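Local coordinates for hypothetical protein (Deinococcus radiodurans, PDB 1U5K) that probably takes part in DNA repair and recombination by the RecF pathway and carries a zinc ion bound by four cysteines, at residues P129-L134 / Q204-A209. Numbering follows the deposited sequence.
Sequences PEWVAL and QPVPSA
Trp131 lays one face of its indole against the backbone of Pro205 and Val206. Pro205 CA sits over the five-membered ring, 3.7 Å from its centroid and 23° off the normal, a CH-pi contact. Pro205 CB also touches this half of the indole, 4.0 Å from Trp131 CD1. The peptide nitrogen of Val206 lies on the same face, 3.5 Å from Trp131 CH2, above the rim of the six-membered ring. Val206 adds one methyl, CG2, at 3.6 Å from Trp131 CH2. CG2 stands anti to the carbonyl carbon of Val206, beside its backbone N. On the NE1 side of the six-membered ring, Gln204 O comes obliquely to Trp131 CZ2 at 3.6 Å. No direct hydrogen bond joins the two segments.

This is helix-to-loop packing in the C-terminal, mainly helical part of RecO, away from the zinc site. Helix 129-141 meets the loop between helices 198-203 and 211-225. Trp131 holds CG anti to its own backbone N (chi1 -173°), which carries the indole off the first turn of its helix and across to the loop. Trp131 NE1 donates to Ser201 O of helix 198-203, fixing the rotation of the ring. Phe189 meets the indole as well, with the ring planes about 55° apart. A leucine in place of Trp131 would probably leave Ser201 O without this donor and open a gap beneath Pro205 and Val206.

Away from the indole, one water bridges Glu130 and Ser208. It donates to Glu130 OE1 at 2.7 Å and lies 2.8 Å from Ser208 OG. Arg211 NH1 makes a salt bridge with the same OE1, and Trp215 NE1 hydrogen-bonds to OE2. Arg211 NE in turn binds Val206 O, so the same arginine links the loop to helix 129-141.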
loop_
_atom_site.group_PDB
_atom_site.type_symbol
_atom_site.label_atom_id
_atom_site.label_comp_id
_atom_site.label_asym_id
_atom_site.label_seq_id
_atom_site.Cartn_x
_atom_site.Cartn_y
_atom_site.Cartn_z
ATOM N N PRO A 129 15.238 16.067 -7.221
ATOM C CA PRO A 129 15.145 14.645 -6.878
ATOM C C PRO A 129 14.000 13.922 -7.579
ATOM O O PRO A 129 14.224 12.751 -7.873
ATOM C CB PRO A 129 15.059 14.631 -5.355
ATOM C CG PRO A 129 14.539 15.938 -5.025
ATOM C CD PRO A 129 15.104 16.924 -6.026
ATOM N N GLU A 130 12.895 14.580 -7.918
ATOM C CA GLU A 130 11.853 13.922 -8.700
ATOM C C GLU A 130 12.446 13.418 -10.012
ATOM O O GLU A 130 12.159 12.293 -10.437
ATOM C CB GLU A 130 10.644 14.817 -8.990
ATOM C CG GLU A 130 9.570 14.038 -9.738
ATOM C CD GLU A 130 8.429 14.870 -10.270
ATOM O OE1 GLU A 130 8.640 16.088 -10.367
ATOM O OE2 GLU A 130 7.326 14.351 -10.571
ATOM N N TRP A 131 13.277 14.246 -10.645
ATOM C CA TRP A 131 13.842 13.909 -11.941
ATOM C C TRP A 131 14.832 12.747 -11.802
ATOM O O TRP A 131 14.900 11.864 -12.665
ATOM C CB TRP A 131 14.483 15.099 -12.668
ATOM C CG TRP A 131 14.900 14.742 -14.054
ATOM C CD1 TRP A 131 16.161 14.754 -14.550
ATOM C CD2 TRP A 131 14.059 14.287 -15.119
ATOM N NE1 TRP A 131 16.162 14.317 -15.850
ATOM C CE2 TRP A 131 14.882 14.038 -16.233
ATOM C CE3 TRP A 131 12.681 14.064 -15.249
ATOM C CZ2 TRP A 131 14.387 13.567 -17.452
ATOM C CZ3 TRP A 131 12.200 13.563 -16.429
ATOM C CH2 TRP A 131 13.044 13.356 -17.531
ATOM N N VAL A 132 15.614 12.751 -10.730
ATOM C CA VAL A 132 16.493 11.612 -10.460
ATOM C C VAL A 132 15.649 10.334 -10.402
ATOM O O VAL A 132 15.981 9.323 -11.022
ATOM C CB VAL A 132 17.307 11.805 -9.173
ATOM C CG1 VAL A 132 18.207 10.624 -8.870
ATOM C CG2 VAL A 132 18.196 13.054 -9.262
ATOM N N ALA A 133 14.544 10.379 -9.669
ATOM C CA ALA A 133 13.729 9.182 -9.481
ATOM C C ALA A 133 13.067 8.717 -10.772
ATOM O O ALA A 133 13.049 7.515 -11.025
ATOM C CB ALA A 133 12.695 9.395 -8.376
ATOM N N LEU A 134 12.556 9.634 -11.592
ATOM C CA LEU A 134 12.040 9.297 -12.910
ATOM C C LEU A 134 13.083 8.574 -13.747
ATOM O O LEU A 134 12.853 7.490 -14.286
ATOM C CB LEU A 134 11.478 10.493 -13.679
ATOM C CG LEU A 134 10.003 10.741 -13.427
ATOM C CD1 LEU A 134 9.621 12.071 -14.023
ATOM C CD2 LEU A 134 9.073 9.603 -13.884
ATOM N N GLN A 204 18.908 16.493 -19.407
ATOM C CA GLN A 204 17.718 16.846 -20.171
ATOM C C GLN A 204 16.406 16.661 -19.428
ATOM O O GLN A 204 15.567 15.881 -19.887
ATOM C CB GLN A 204 17.647 15.989 -21.439
ATOM C CG GLN A 204 18.949 15.858 -22.209
ATOM C CD GLN A 204 18.778 15.935 -23.720
ATOM O OE1 GLN A 204 17.675 16.168 -24.226
ATOM N NE2 GLN A 204 19.879 15.753 -24.445
ATOM N N PRO A 205 16.175 17.375 -18.330
ATOM C CA PRO A 205 14.928 17.172 -17.590
ATOM C C PRO A 205 13.681 17.493 -18.415
ATOM O O PRO A 205 13.679 18.407 -19.237
ATOM C CB PRO A 205 15.050 18.125 -16.395
ATOM C CG PRO A 205 16.066 19.156 -16.809
ATOM C CD PRO A 205 17.007 18.430 -17.721
ATOM N N VAL A 206 12.622 16.720 -18.201
ATOM C CA VAL A 206 11.328 16.990 -18.800
ATOM C C VAL A 206 10.668 17.972 -17.845
ATOM O O VAL A 206 10.826 17.850 -16.629
ATOM C CB VAL A 206 10.523 15.685 -18.965
ATOM C CG1 VAL A 206 9.036 15.927 -19.118
ATOM C CG2 VAL A 206 11.043 14.900 -20.159
ATOM N N PRO A 207 9.978 18.971 -18.385
ATOM C CA PRO A 207 9.318 19.971 -17.548
ATOM C C PRO A 207 8.269 19.324 -16.662
ATOM O O PRO A 207 7.659 18.319 -17.026
ATOM C CB PRO A 207 8.620 20.895 -18.547
ATOM C CG PRO A 207 9.215 20.602 -19.849
ATOM C CD PRO A 207 9.829 19.250 -19.823
ATOM N N SER A 208 8.037 19.971 -15.528
ATOM C CA SER A 208 7.218 19.433 -14.458
ATOM C C SER A 208 5.804 19.133 -14.953
ATOM O O SER A 208 5.176 18.162 -14.515
ATOM C CB SER A 208 7.239 20.420 -13.283
ATOM O OG SER A 208 6.248 20.077 -12.334
ATOM N N ALA A 209 5.315 19.956 -15.878
ATOM C CA ALA A 209 3.971 19.783 -16.408
ATOM C C ALA A 209 3.852 18.439 -17.118
ATOM O O ALA A 209 2.777 17.862 -17.098
ATOM C CB ALA A 209 3.606 20.912 -17.373
HETATM O O HOH W 1 6.758 17.978 -10.584
#